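Local atomic coordinates of dermonecrotic toxin (Pasteurella multocida, PDB entry 2EBF), a protein that acts as a potent mitogen and dermonecrotic toxin that induces bone resorption, its C-terminal region, described here, carrying a thiol protease-like catalytic triad. Residues Pro196-Phe201 / Arg255-Ser260; Gln573-Ala578 / Arg711-Asn716; Phe661-His666 / Leu731-Leu736. All coordinates share one frame; numbering follows the deposited sequence.

Contact 1. Residues Pro196-Phe201 / Arg255-Ser260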
ATOM      1  N   PRO A 196     -19.464 -25.241   6.276  1.00 45.60           N
ATOM      2  CA  PRO A 196     -20.839 -25.672   6.551  1.00 46.40           C
ATOM      3  C   PRO A 196     -21.767 -24.486   6.766  1.00 47.21           C
ATOM      4  O   PRO A 196     -21.389 -23.511   7.427  1.00 47.03           O
ATOM      5  CB  PRO A 196     -20.707 -26.477   7.850  1.00 46.22           C
ATOM      6  CG  PRO A 196     -19.297 -26.930   7.872  1.00 45.98           C
ATOM      7  CD  PRO A 196     -18.513 -25.815   7.241  1.00 45.63           C
ATOM      8  N   GLU A 197     -22.973 -24.578   6.212  1.00 48.31           N
ATOM      9  CA  GLU A 197     -23.947 -23.486   6.275  1.00 49.33           C
ATOM     10  C   GLU A 197     -24.431 -23.196   7.692  1.00 49.29           C
ATOM     11  O   GLU A 197     -24.906 -22.091   7.971  1.00 49.57           O
ATOM     12  CB  GLU A 197     -25.127 -23.758   5.339  1.00 49.36           C
ATOM     13  CG  GLU A 197     -24.754 -23.700   3.856  1.00 50.28           C
ATOM     14  CD  GLU A 197     -25.924 -23.986   2.921  1.00 50.53           C
ATOM     15  OE1 GLU A 197     -27.028 -24.339   3.404  1.00 51.76           O
ATOM     16  OE2 GLU A 197     -25.732 -23.856   1.689  1.00 52.61           O
ATOM     17  N   ALA A 198     -24.288 -24.177   8.583  1.00 49.38           N
ATOM     18  CA  ALA A 198     -24.654 -24.013   9.996  1.00 49.38           C
ATOM     19  C   ALA A 198     -23.822 -22.936  10.689  1.00 49.33           C
ATOM     20  O   ALA A 198     -24.318 -22.244  11.579  1.00 49.40           O
ATOM     21  CB  ALA A 198     -24.536 -25.338  10.738  1.00 49.37           C
ATOM     22  N   ILE A 199     -22.558 -22.803  10.284  1.00 49.28           N
ATOM     23  CA  ILE A 199     -21.686 -21.745  10.802  1.00 49.01           C
ATOM     24  C   ILE A 199     -22.271 -20.369  10.482  1.00 48.93           C
ATOM     25  O   ILE A 199     -22.638 -20.090   9.336  1.00 48.95           O
ATOM     26  CB  ILE A 199     -20.229 -21.881  10.279  1.00 49.18           C
ATOM     27  CG1 ILE A 199     -19.443 -22.863  11.148  1.00 49.08           C
ATOM     28  CG2 ILE A 199     -19.511 -20.546  10.295  1.00 48.73           C
ATOM     29  CD1 ILE A 199     -19.338 -24.237  10.574  1.00 49.85           C
ATOM     30  N   ASP A 200     -22.367 -19.526  11.509  1.00 48.80           N
ATOM     31  CA  ASP A 200     -23.041 -18.231  11.396  1.00 48.85           C
ATOM     32  C   ASP A 200     -22.098 -17.035  11.577  1.00 48.32           C
ATOM     33  O   ASP A 200     -22.546 -15.885  11.678  1.00 48.57           O
ATOM     34  CB  ASP A 200     -24.237 -18.160  12.369  1.00 49.16           C
ATOM     35  CG  ASP A 200     -23.818 -18.201  13.839  1.00 50.24           C
ATOM     36  OD1 ASP A 200     -24.581 -17.683  14.685  1.00 51.38           O
ATOM     37  OD2 ASP A 200     -22.738 -18.749  14.155  1.00 50.94           O
ATOM     38  N   PHE A 201     -20.796 -17.313  11.618  1.00 47.45           N
ATOM     39  CA  PHE A 201     -19.774 -16.269  11.665  1.00 46.29           C
ATOM     40  C   PHE A 201     -18.814 -16.410  10.476  1.00 45.44           C
ATOM     41  O   PHE A 201     -18.694 -17.504   9.922  1.00 45.25           O
ATOM     42  CB  PHE A 201     -19.016 -16.288  13.005  1.00 46.54           C
ATOM     43  CG  PHE A 201     -18.397 -17.624  13.357  1.00 46.89           C
ATOM     44  CD1 PHE A 201     -17.160 -18.001  12.836  1.00 47.29           C
ATOM     45  CD2 PHE A 201     -19.039 -18.490  14.240  1.00 47.31           C
ATOM     46  CE1 PHE A 201     -16.582 -19.229  13.168  1.00 47.22           C
ATOM     47  CE2 PHE A 201     -18.469 -19.720  14.580  1.00 47.15           C
ATOM     48  CZ  PHE A 201     -17.238 -20.088  14.042  1.00 47.65           C
ATOM     49  N   ARG A 255     -16.553 -23.284  16.669  1.00 48.06           N
ATOM     50  CA  ARG A 255     -17.514 -24.374  16.604  1.00 48.30           C
ATOM     51  C   ARG A 255     -16.905 -25.614  15.965  1.00 47.98           C
ATOM     52  O   ARG A 255     -16.126 -25.514  15.011  1.00 47.76           O
ATOM     53  CB  ARG A 255     -18.770 -23.955  15.838  1.00 48.49           C
ATOM     54  CG  ARG A 255     -20.022 -24.713  16.271  1.00 50.40           C
ATOM     55  CD  ARG A 255     -21.173 -24.554  15.289  1.00 53.44           C
ATOM     56  NE  ARG A 255     -21.576 -23.160  15.110  1.00 55.98           N
ATOM     57  CZ  ARG A 255     -22.584 -22.759  14.337  1.00 57.29           C
ATOM     58  NH1 ARG A 255     -23.312 -23.648  13.668  1.00 57.52           N
ATOM     59  NH2 ARG A 255     -22.866 -21.466  14.234  1.00 57.78           N
ATOM     60  N   ILE A 256     -17.257 -26.778  16.511  1.00 47.66           N
ATOM     61  CA  ILE A 256     -16.889 -28.060  15.911  1.00 47.26           C
ATOM     62  C   ILE A 256     -18.098 -28.652  15.198  1.00 47.16           C
ATOM     63  O   ILE A 256     -19.184 -28.753  15.774  1.00 47.04           O
ATOM     64  CB  ILE A 256     -16.333 -29.068  16.950  1.00 47.25           C
ATOM     65  CG1 ILE A 256     -15.076 -28.507  17.621  1.00 47.13           C
ATOM     66  CG2 ILE A 256     -16.020 -30.417  16.285  1.00 47.16           C
ATOM     67  CD1 ILE A 256     -14.704 -29.197  18.918  1.00 47.21           C
ATOM     68  N   ILE A 257     -17.904 -29.018  13.934  1.00 46.76           N
ATOM     69  CA  ILE A 257     -18.911 -29.739  13.170  1.00 46.58           C
ATOM     70  C   ILE A 257     -18.233 -30.920  12.495  1.00 46.43           C
ATOM     71  O   ILE A 257     -17.292 -30.739  11.719  1.00 46.27           O
ATOM     72  CB  ILE A 257     -19.612 -28.843  12.112  1.00 46.66           C
ATOM     73  CG1 ILE A 257     -20.473 -27.776  12.797  1.00 46.90           C
ATOM     74  CG2 ILE A 257     -20.462 -29.691  11.158  1.00 46.53           C
ATOM     75  CD1 ILE A 257     -21.215 -26.845  11.848  1.00 46.68           C
ATOM     76  N   GLU A 258     -18.705 -32.125  12.820  1.00 46.20           N
ATOM     77  CA  GLU A 258     -18.230 -33.363  12.203  1.00 46.15           C
ATOM     78  C   GLU A 258     -16.704 -33.437  12.113  1.00 45.38           C
ATOM     79  O   GLU A 258     -16.145 -33.503  11.017  1.00 45.71           O
ATOM     80  CB  GLU A 258     -18.853 -33.550  10.812  1.00 46.09           C
ATOM     81  CG  GLU A 258     -20.322 -33.956  10.818  1.00 47.32           C
ATOM     82  CD  GLU A 258     -20.827 -34.339   9.435  1.00 47.39           C
ATOM     83  OE1 GLU A 258     -21.241 -35.507   9.251  1.00 48.74           O
ATOM     84  OE2 GLU A 258     -20.799 -33.476   8.529  1.00 48.71           O
ATOM     85  N   ASN A 259     -16.038 -33.406  13.267  1.00 44.53           N
ATOM     86  CA  ASN A 259     -14.581 -33.604  13.348  1.00 43.59           C
ATOM     87  C   ASN A 259     -13.717 -32.428  12.855  1.00 42.64           C
ATOM     88  O   ASN A 259     -12.487 -32.526  12.820  1.00 42.40           O
ATOM     89  CB  ASN A 259     -14.173 -34.919  12.657  1.00 43.88           C
ATOM     90  CG  ASN A 259     -12.783 -35.390  13.052  1.00 44.55           C
ATOM     91  OD1 ASN A 259     -11.895 -35.505  12.205  1.00 45.68           O
ATOM     92  ND2 ASN A 259     -12.586 -35.660  14.339  1.00 45.05           N
ATOM     93  N   SER A 260     -14.362 -31.324  12.483  1.00 41.52           N
ATOM     94  CA  SER A 260     -13.649 -30.112  12.070  1.00 40.57           C
ATOM     95  C   SER A 260     -13.929 -28.945  13.012  1.00 40.02           C
ATOM     96  O   SER A 260     -15.072 -28.730  13.419  1.00 39.74           O
ATOM     97  CB  SER A 260     -14.010 -29.727  10.632  1.00 40.57           C
ATOM     98  OG  SER A 260     -13.569 -30.710   9.709  1.00 39.86           O
TER
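The guanidinium of Arg-255 lies across the loop 196-201 with one face over the CA of Ile-199, which stands 3.4 Å above its plane and toward its rim. The edge of the same group takes up the polar work. Arg-255 NH2 forms a salt bridge with Asp-200 OD2 at 2.7 Å, although the carboxylate and guanidinium planes are turned 64° apart. The carbonyl oxygen of Ala-198 accepts two weak, bent hydrogen bonds, from Arg-255 NH1 at 2.7 Å and from Arg-255 NH2 at 3.1 Å. Arg-255 leaves the strand with CG anti to the backbone N (chi1 -152°), and a bend at chi3 then brings its end over Ile-199. The salt bridge and the two weak bonds together restrict how the guanidinium can turn, at the partly exposed margin of the contact.

The apolar half gathers round one methyl group. CD1 of Ile-257, at the end of an extended branch, meets Ile-199 CD1 at a tight 3.5 Å, Ala-198 CB at 3.8 Å and Pro-196 CB at 4.0 Å. A type I turn from Pro-196 to Ile-199 brings these three residues round it. Phe-201 is covered on one ring face by Ile-199 CG2 of its own loop and turns an edge to the backbone N of Arg-255.

A type I' turn, Ile-257 to Ser-260, joins strand 254-257 to strand 260-263 in a tight hairpin. The loop leading to strand 205-207 packs on this small antiparallel sheet, Pro-196 and Ile-199 also touching Tyr-262, while Ile-256 points away from the loop 196-201, its side chain touching Leu-238 and Leu-242 of helix 234-248.

Contact 2. Residues Gln573-Ala578 / Arg711-Asn716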
ATOM      1  N   GLN A 573      -1.876   5.224 -28.421  1.00 32.58           N
ATOM      2  CA  GLN A 573      -1.819   6.198 -29.501  1.00 33.26           C
ATOM      3  C   GLN A 573      -2.719   7.383 -29.167  1.00 33.50           C
ATOM      4  O   GLN A 573      -3.894   7.216 -28.827  1.00 33.25           O
ATOM      5  CB  GLN A 573      -2.226   5.590 -30.839  1.00 33.50           C
ATOM      6  CG  GLN A 573      -2.051   6.560 -32.013  1.00 34.59           C
ATOM      7  CD  GLN A 573      -2.326   5.925 -33.352  1.00 36.77           C
ATOM      8  OE1 GLN A 573      -1.628   6.190 -34.333  1.00 38.78           O
ATOM      9  NE2 GLN A 573      -3.346   5.081 -33.409  1.00 36.10           N
ATOM     10  N   PHE A 574      -2.163   8.581 -29.264  1.00 33.28           N
ATOM     11  CA  PHE A 574      -2.939   9.785 -29.029  1.00 33.67           C
ATOM     12  C   PHE A 574      -3.638  10.223 -30.306  1.00 34.22           C
ATOM     13  O   PHE A 574      -3.147   9.957 -31.402  1.00 34.16           O
ATOM     14  CB  PHE A 574      -2.046  10.877 -28.447  1.00 33.23           C
ATOM     15  CG  PHE A 574      -1.693  10.653 -26.998  1.00 32.63           C
ATOM     16  CD1 PHE A 574      -2.170  11.508 -26.016  1.00 32.52           C
ATOM     17  CD2 PHE A 574      -0.921   9.566 -26.611  1.00 31.16           C
ATOM     18  CE1 PHE A 574      -1.860  11.299 -24.671  1.00 31.29           C
ATOM     19  CE2 PHE A 574      -0.616   9.346 -25.266  1.00 29.47           C
ATOM     20  CZ  PHE A 574      -1.085  10.210 -24.299  1.00 30.53           C
ATOM     21  N   LYS A 575      -4.808  10.841 -30.150  1.00 35.12           N
ATOM     22  CA  LYS A 575      -5.636  11.289 -31.274  1.00 36.40           C
ATOM     23  C   LYS A 575      -6.393  12.545 -30.877  1.00 36.47           C
ATOM     24  O   LYS A 575      -6.656  12.784 -29.697  1.00 35.99           O
ATOM     25  CB  LYS A 575      -6.669  10.229 -31.673  1.00 36.88           C
ATOM     26  CG  LYS A 575      -6.114   8.836 -31.922  1.00 40.46           C
ATOM     27  CD  LYS A 575      -7.207   7.790 -31.796  1.00 44.53           C
ATOM     28  CE  LYS A 575      -6.618   6.395 -31.679  1.00 46.92           C
ATOM     29  NZ  LYS A 575      -7.715   5.398 -31.470  1.00 49.06           N
ATOM     30  N   LEU A 576      -6.746  13.338 -31.881  1.00 37.23           N
ATOM     31  CA  LEU A 576      -7.625  14.482 -31.701  1.00 38.57           C
ATOM     32  C   LEU A 576      -9.022  13.993 -31.289  1.00 39.54           C
ATOM     33  O   LEU A 576      -9.542  13.042 -31.873  1.00 39.59           O
ATOM     34  CB  LEU A 576      -7.696  15.267 -33.010  1.00 38.25           C
ATOM     35  CG  LEU A 576      -6.946  16.583 -33.274  1.00 37.95           C
ATOM     36  CD1 LEU A 576      -5.988  17.012 -32.193  1.00 35.47           C
ATOM     37  CD2 LEU A 576      -6.276  16.568 -34.640  1.00 37.12           C
ATOM     38  N   THR A 577      -9.602  14.631 -30.271  1.00 40.92           N
ATOM     39  CA  THR A 577     -10.925  14.266 -29.747  1.00 42.25           C
ATOM     40  C   THR A 577     -11.994  14.858 -30.646  1.00 42.57           C
ATOM     41  O   THR A 577     -12.875  14.148 -31.142  1.00 43.27           O
ATOM     42  CB  THR A 577     -11.123  14.773 -28.292  1.00 42.33           C
ATOM     43  OG1 THR A 577     -10.520  13.850 -27.378  1.00 44.42           O
ATOM     44  CG2 THR A 577     -12.615  14.911 -27.940  1.00 43.82           C
ATOM     45  N   ALA A 578     -11.898  16.168 -30.848  1.00 42.73           N
ATOM     46  CA  ALA A 578     -12.769  16.881 -31.764  1.00 42.75           C
ATOM     47  C   ALA A 578     -12.060  16.974 -33.116  1.00 42.23           C
ATOM     48  O   ALA A 578     -11.530  15.975 -33.630  1.00 42.59           O
ATOM     49  CB  ALA A 578     -13.072  18.268 -31.212  1.00 43.10           C
ATOM     50  N   ARG A 711      -2.213  15.778 -32.553  1.00 28.56           N
ATOM     51  CA  ARG A 711      -2.200  16.150 -33.972  1.00 28.62           C
ATOM     52  C   ARG A 711      -1.429  15.137 -34.803  1.00 28.89           C
ATOM     53  O   ARG A 711      -1.804  14.828 -35.950  1.00 29.04           O
ATOM     54  CB  ARG A 711      -1.637  17.561 -34.172  1.00 28.03           C
ATOM     55  CG  ARG A 711      -2.619  18.641 -33.779  1.00 28.27           C
ATOM     56  CD  ARG A 711      -1.973  19.999 -33.622  1.00 26.21           C
ATOM     57  NE  ARG A 711      -1.307  20.476 -34.834  1.00 25.91           N
ATOM     58  CZ  ARG A 711      -0.519  21.548 -34.858  1.00 25.34           C
ATOM     59  NH1 ARG A 711      -0.327  22.238 -33.747  1.00 23.15           N
ATOM     60  NH2 ARG A 711       0.068  21.939 -35.981  1.00 25.12           N
ATOM     61  N   ASN A 712      -0.366  14.607 -34.211  1.00 29.07           N
ATOM     62  CA  ASN A 712       0.509  13.676 -34.893  1.00 29.23           C
ATOM     63  C   ASN A 712       0.156  12.206 -34.694  1.00 29.51           C
ATOM     64  O   ASN A 712       0.908  11.323 -35.133  1.00 29.95           O
ATOM     65  CB  ASN A 712       1.957  13.941 -34.478  1.00 29.08           C
ATOM     66  CG  ASN A 712       2.516  15.183 -35.124  1.00 29.19           C
ATOM     67  OD1 ASN A 712       2.741  15.220 -36.343  1.00 28.09           O
ATOM     68  ND2 ASN A 712       2.738  16.214 -34.323  1.00 28.24           N
ATOM     69  N   ARG A 713      -0.972  11.949 -34.024  1.00 29.11           N
ATOM     70  CA  ARG A 713      -1.410  10.588 -33.705  1.00 29.39           C
ATOM     71  C   ARG A 713      -0.238   9.794 -33.118  1.00 28.27           C
ATOM     72  O   ARG A 713       0.048   8.666 -33.531  1.00 27.21           O
ATOM     73  CB  ARG A 713      -2.025   9.901 -34.934  1.00 29.36           C
ATOM     74  CG  ARG A 713      -3.279  10.641 -35.474  1.00 31.11           C
ATOM     75  CD  ARG A 713      -3.833   9.981 -36.729  1.00 32.28           C
ATOM     76  NE  ARG A 713      -4.363   8.648 -36.439  1.00 40.19           N
ATOM     77  CZ  ARG A 713      -5.606   8.407 -36.020  1.00 42.31           C
ATOM     78  NH1 ARG A 713      -6.463   9.410 -35.844  1.00 43.50           N
ATOM     79  NH2 ARG A 713      -5.992   7.160 -35.773  1.00 43.50           N
ATOM     80  N   ALA A 714       0.443  10.431 -32.163  1.00 27.57           N
ATOM     81  CA  ALA A 714       1.656   9.904 -31.544  1.00 27.41           C
ATOM     82  C   ALA A 714       1.410   8.615 -30.779  1.00 27.07           C
ATOM     83  O   ALA A 714       0.450   8.524 -30.006  1.00 26.93           O
ATOM     84  CB  ALA A 714       2.249  10.954 -30.606  1.00 27.20           C
ATOM     85  N   ILE A 715       2.298   7.640 -30.984  1.00 26.82           N
ATOM     86  CA  ILE A 715       2.269   6.384 -30.249  1.00 26.71           C
ATOM     87  C   ILE A 715       3.293   6.427 -29.119  1.00 27.27           C
ATOM     88  O   ILE A 715       4.480   6.704 -29.346  1.00 26.07           O
ATOM     89  CB  ILE A 715       2.556   5.154 -31.164  1.00 26.59           C
ATOM     90  CG1 ILE A 715       1.529   5.035 -32.304  1.00 26.98           C
ATOM     91  CG2 ILE A 715       2.583   3.861 -30.333  1.00 27.12           C
ATOM     92  CD1 ILE A 715       2.051   4.211 -33.496  1.00 27.26           C
ATOM     93  N   ASN A 716       2.810   6.162 -27.909  1.00 27.46           N
ATOM     94  CA  ASN A 716       3.629   6.126 -26.700  1.00 28.09           C
ATOM     95  C   ASN A 716       4.551   7.343 -26.540  1.00 28.05           C
ATOM     96  O   ASN A 716       5.758   7.191 -26.340  1.00 28.40           O
ATOM     97  CB  ASN A 716       4.397   4.796 -26.602  1.00 28.04           C
ATOM     98  CG  ASN A 716       3.479   3.578 -26.623  1.00 29.50           C
ATOM     99  OD1 ASN A 716       2.260   3.691 -26.400  1.00 29.65           O
ATOM    100  ND2 ASN A 716       4.060   2.401 -26.889  1.00 28.83           N
TER
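Ala-714 O receives the backbone N-H of Phe-574 in a short, nearly straight hydrogen bond (2.7 Å, 171° at the hydrogen), with the donor tilted 20° from the carbonyl plane. The same oxygen takes a CA-H...O contact from Gln-573 CA at 3.3 Å, and it lies near the plane of the Phe-574 ring, at its edge. In return Arg-713 CA approaches Phe-574 O at 3.0 Å. The two segments run antiparallel, with one beta bridge between Gln-573 and Ile-715.

Gln-573 extends its chain with CG anti to the backbone N (chi1 -175°), and this lays CG against Ile-715 CG1 at 3.9 Å. Farther along, Lys-575 CG lies over one face of the Arg-713 guanidinium, 3.8 Å above its plane and off centre. Leu-576 CD1 meets Arg-711 CG at 4.1 Å, while the Arg-711 head turns elsewhere, to Val-688 O and Glu-707.

Arg-713, with positive phi, is the C-prime residue of a Schellman motif ending helix 701-711, so the loop 573-578 pairs with the chain just as it leaves that helix. The chemistry is uneven: the pairing includes one short, straight backbone hydrogen bond, whereas buried Phe-574 O has no hydrogen-bond partner in the model, and the CA-H of Arg-713 probably offsets its partial negative charge only in part.

Contact 3. Residues Phe661-His666 / Leu731-Leu736; sequences FSHQMH and LFMPPL
His-663, the residue most covered here, holds its imidazole against Leu-731, the carbonyl of Phe-732 and the side chain of Met-733. The methyl CE of Met-733 sits over the centre of one ring face, 3.7 Å from the His-663 centroid and 14° off the normal, a CH-pi contact. Met-733 SD lies farther above the same face, 4.8 Å from that centroid. Folding at chi3 (79°) turns the methionine methyl back over the ring, while nearer the backbones Met-733 CB meets His-663 CB at 3.7 Å. Elsewhere on the ring, His-663 CD2 approaches Phe-732 O at 3.4 Å and NE2 reaches Leu-731 CA at 3.9 Å. The polar partner of NE2 is Ala-730 O, at the end of helix 726-730.

Phe-732 and Met-665 build the second patch. Met-665 CB lies 4.4 Å from Phe-732 CD2, a loose apolar touch, and the same CB is 4.0 Å from Phe-732 O. That oxygen is hydrogen-bonded to Thr-651 OG1. Beyond the contact, the Phe-732 ring packs on Phe-718 and makes a cation-pi pair with Lys-724.

Strand 660-673 belongs to the antiparallel sheet of the C3 region. His-666, next to Met-665 on this strand, points away from the segment 731-736 and bonds through NE2 to Asp-681, consistent with the His-Asp pair of the thiol protease-like triad; the Met-665 side chain is about 9 Å from the bound phosphonate.

Since Ala-730 O can only accept, His-663 NE2 probably carries the proton of this bond, which, with the methyl over the face, limits the rotation of the imidazole.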
ATOM      1  N   PHE A 661       8.761   0.789 -36.915  1.00 35.70           N
ATOM      2  CA  PHE A 661       8.342   2.025 -36.251  1.00 33.76           C
ATOM      3  C   PHE A 661       9.525   2.983 -36.221  1.00 33.00           C
ATOM      4  O   PHE A 661      10.633   2.594 -35.842  1.00 32.97           O
ATOM      5  CB  PHE A 661       7.824   1.754 -34.828  1.00 33.79           C
ATOM      6  CG  PHE A 661       6.466   1.104 -34.793  1.00 33.57           C
ATOM      7  CD1 PHE A 661       5.316   1.872 -34.664  1.00 33.08           C
ATOM      8  CD2 PHE A 661       6.339  -0.284 -34.903  1.00 33.83           C
ATOM      9  CE1 PHE A 661       4.043   1.269 -34.648  1.00 34.21           C
ATOM     10  CE2 PHE A 661       5.085  -0.896 -34.882  1.00 34.36           C
ATOM     11  CZ  PHE A 661       3.933  -0.118 -34.759  1.00 33.91           C
ATOM     12  N   SER A 662       9.297   4.223 -36.652  1.00 31.17           N
ATOM     13  CA  SER A 662      10.321   5.264 -36.574  1.00 30.09           C
ATOM     14  C   SER A 662      10.080   6.094 -35.323  1.00 28.53           C
ATOM     15  O   SER A 662       8.980   6.064 -34.762  1.00 27.85           O
ATOM     16  CB  SER A 662      10.309   6.163 -37.815  1.00 29.85           C
ATOM     17  OG  SER A 662       9.050   6.794 -37.976  1.00 31.17           O
ATOM     18  N   HIS A 663      11.115   6.806 -34.870  1.00 27.49           N
ATOM     19  CA  HIS A 663      10.927   7.845 -33.855  1.00 26.93           C
ATOM     20  C   HIS A 663      10.710   9.190 -34.572  1.00 26.27           C
ATOM     21  O   HIS A 663      11.345   9.470 -35.602  1.00 26.19           O
ATOM     22  CB  HIS A 663      12.130   7.894 -32.897  1.00 27.30           C
ATOM     23  CG  HIS A 663      13.372   8.473 -33.503  1.00 28.40           C
ATOM     24  ND1 HIS A 663      14.174   7.770 -34.377  1.00 28.76           N
ATOM     25  CD2 HIS A 663      13.960   9.684 -33.342  1.00 29.03           C
ATOM     26  CE1 HIS A 663      15.194   8.528 -34.742  1.00 29.25           C
ATOM     27  NE2 HIS A 663      15.089   9.693 -34.127  1.00 29.45           N
ATOM     28  N   GLN A 664       9.795  10.002 -34.042  1.00 26.01           N
ATOM     29  CA  GLN A 664       9.498  11.326 -34.578  1.00 25.33           C
ATOM     30  C   GLN A 664       9.532  12.271 -33.380  1.00 24.60           C
ATOM     31  O   GLN A 664       9.179  11.867 -32.276  1.00 24.36           O
ATOM     32  CB  GLN A 664       8.095  11.360 -35.216  1.00 26.22           C
ATOM     33  CG  GLN A 664       7.870  10.366 -36.381  1.00 27.58           C
ATOM     34  CD  GLN A 664       8.741  10.647 -37.609  1.00 30.79           C
ATOM     35  OE1 GLN A 664       9.328   9.728 -38.194  1.00 32.97           O
ATOM     36  NE2 GLN A 664       8.820  11.911 -38.008  1.00 28.51           N
ATOM     37  N   MET A 665       9.964  13.512 -33.585  1.00 24.35           N
ATOM     38  CA  MET A 665      10.084  14.432 -32.457  1.00 24.49           C
ATOM     39  C   MET A 665       9.778  15.890 -32.789  1.00 23.96           C
ATOM     40  O   MET A 665       9.645  16.288 -33.961  1.00 23.85           O
ATOM     41  CB  MET A 665      11.464  14.296 -31.783  1.00 24.29           C
ATOM     42  CG  MET A 665      12.619  15.023 -32.495  1.00 25.15           C
ATOM     43  SD  MET A 665      12.922  14.606 -34.229  1.00 28.42           S
ATOM     44  CE  MET A 665      13.363  12.879 -34.087  1.00 27.27           C
ATOM     45  N   HIS A 666       9.649  16.687 -31.738  1.00 24.01           N
ATOM     46  CA  HIS A 666       9.424  18.113 -31.885  1.00 23.48           C
ATOM     47  C   HIS A 666       9.941  18.778 -30.625  1.00 23.50           C
ATOM     48  O   HIS A 666      10.089  18.120 -29.591  1.00 23.04           O
ATOM     49  CB  HIS A 666       7.927  18.410 -32.073  1.00 24.09           C
ATOM     50  CG  HIS A 666       7.625  19.854 -32.372  1.00 23.25           C
ATOM     51  ND1 HIS A 666       8.438  20.638 -33.163  1.00 24.26           N
ATOM     52  CD2 HIS A 666       6.573  20.633 -32.028  1.00 22.51           C
ATOM     53  CE1 HIS A 666       7.910  21.845 -33.275  1.00 24.46           C
ATOM     54  NE2 HIS A 666       6.784  21.872 -32.583  1.00 22.50           N
ATOM     55  N   LEU A 731      18.043  12.441 -32.592  1.00 25.57           N
ATOM     56  CA  LEU A 731      18.046  11.074 -32.053  1.00 25.57           C
ATOM     57  C   LEU A 731      17.291  10.941 -30.723  1.00 25.82           C
ATOM     58  O   LEU A 731      17.370   9.904 -30.058  1.00 26.49           O
ATOM     59  CB  LEU A 731      19.497  10.560 -31.945  1.00 25.62           C
ATOM     60  CG  LEU A 731      20.156  10.233 -33.294  1.00 25.00           C
ATOM     61  CD1 LEU A 731      21.636   9.913 -33.117  1.00 27.36           C
ATOM     62  CD2 LEU A 731      19.443   9.062 -33.961  1.00 26.93           C
ATOM     63  N   PHE A 732      16.531  11.976 -30.361  1.00 25.68           N
ATOM     64  CA  PHE A 732      15.653  11.945 -29.185  1.00 26.15           C
ATOM     65  C   PHE A 732      14.473  11.004 -29.425  1.00 26.26           C
ATOM     66  O   PHE A 732      13.641  11.236 -30.304  1.00 26.20           O
ATOM     67  CB  PHE A 732      15.154  13.358 -28.828  1.00 25.53           C
ATOM     68  CG  PHE A 732      14.220  13.404 -27.629  1.00 25.13           C
ATOM     69  CD1 PHE A 732      14.513  12.704 -26.448  1.00 25.77           C
ATOM     70  CD2 PHE A 732      13.068  14.180 -27.676  1.00 23.40           C
ATOM     71  CE1 PHE A 732      13.657  12.762 -25.340  1.00 26.11           C
ATOM     72  CE2 PHE A 732      12.205  14.244 -26.580  1.00 24.96           C
ATOM     73  CZ  PHE A 732      12.504  13.536 -25.401  1.00 25.51           C
ATOM     74  N   MET A 733      14.426   9.927 -28.649  1.00 27.02           N
ATOM     75  CA  MET A 733      13.382   8.906 -28.820  1.00 28.01           C
ATOM     76  C   MET A 733      12.817   8.446 -27.490  1.00 27.05           C
ATOM     77  O   MET A 733      13.463   8.624 -26.457  1.00 26.32           O
ATOM     78  CB  MET A 733      13.875   7.721 -29.689  1.00 28.20           C
ATOM     79  CG  MET A 733      15.163   7.055 -29.261  1.00 29.65           C
ATOM     80  SD  MET A 733      15.748   5.826 -30.493  1.00 29.81           S
ATOM     81  CE  MET A 733      16.514   6.845 -31.748  1.00 29.50           C
ATOM     82  N   PRO A 734      11.577   7.902 -27.495  1.00 26.68           N
ATOM     83  CA  PRO A 734      10.979   7.448 -26.243  1.00 26.88           C
ATOM     84  C   PRO A 734      11.796   6.316 -25.613  1.00 27.52           C
ATOM     85  O   PRO A 734      12.638   5.712 -26.305  1.00 27.48           O
ATOM     86  CB  PRO A 734       9.605   6.915 -26.679  1.00 26.80           C
ATOM     87  CG  PRO A 734       9.304   7.622 -27.994  1.00 26.69           C
ATOM     88  CD  PRO A 734      10.669   7.694 -28.645  1.00 26.74           C
ATOM     89  N   PRO A 735      11.577   6.042 -24.304  1.00 27.58           N
ATOM     90  CA  PRO A 735      12.195   4.874 -23.697  1.00 27.74           C
ATOM     91  C   PRO A 735      11.961   3.641 -24.570  1.00 27.63           C
ATOM     92  O   PRO A 735      10.859   3.439 -25.097  1.00 27.76           O
ATOM     93  CB  PRO A 735      11.471   4.752 -22.357  1.00 27.12           C
ATOM     94  CG  PRO A 735      11.187   6.183 -21.998  1.00 27.26           C
ATOM     95  CD  PRO A 735      10.760   6.787 -23.323  1.00 27.45           C
ATOM     96  N   LEU A 736      13.011   2.852 -24.746  1.00 27.69           N
ATOM     97  CA  LEU A 736      12.984   1.768 -25.735  1.00 28.02           C
ATOM     98  C   LEU A 736      11.994   0.638 -25.432  1.00 27.94           C
ATOM     99  O   LEU A 736      11.495  -0.002 -26.360  1.00 28.13           O
ATOM    100  CB  LEU A 736      14.395   1.230 -25.982  1.00 28.13           C
ATOM    101  CG  LEU A 736      15.376   2.215 -26.631  1.00 28.35           C
ATOM    102  CD1 LEU A 736      16.722   1.555 -26.843  1.00 29.47           C
ATOM    103  CD2 LEU A 736      14.822   2.835 -27.952  1.00 30.60           C
TER

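Overall arrangement
From the N terminus, contact 1 comes first: it closes a loop of 53 residues within the C2 region, tying the segment before strand 205-207 to the outermost strand 254-257 of a small sheet. It is finished before contact 2 opens, and its centre lies about 59 Å and 63 Å from the centres of contacts 2 and 3. These two cross within the C3 region, in the order 573-578, 661-666, 711-716, 731-736. Contact 2 joins the loop after strand 567-568 to the exit of helix 701-711; contact 3 joins strand 660-673 to the chain after helix 726-730. Their centres are about 15 Å apart, and Ile-715 CD1 packs on Phe-661 CE1 at 3.7 Å.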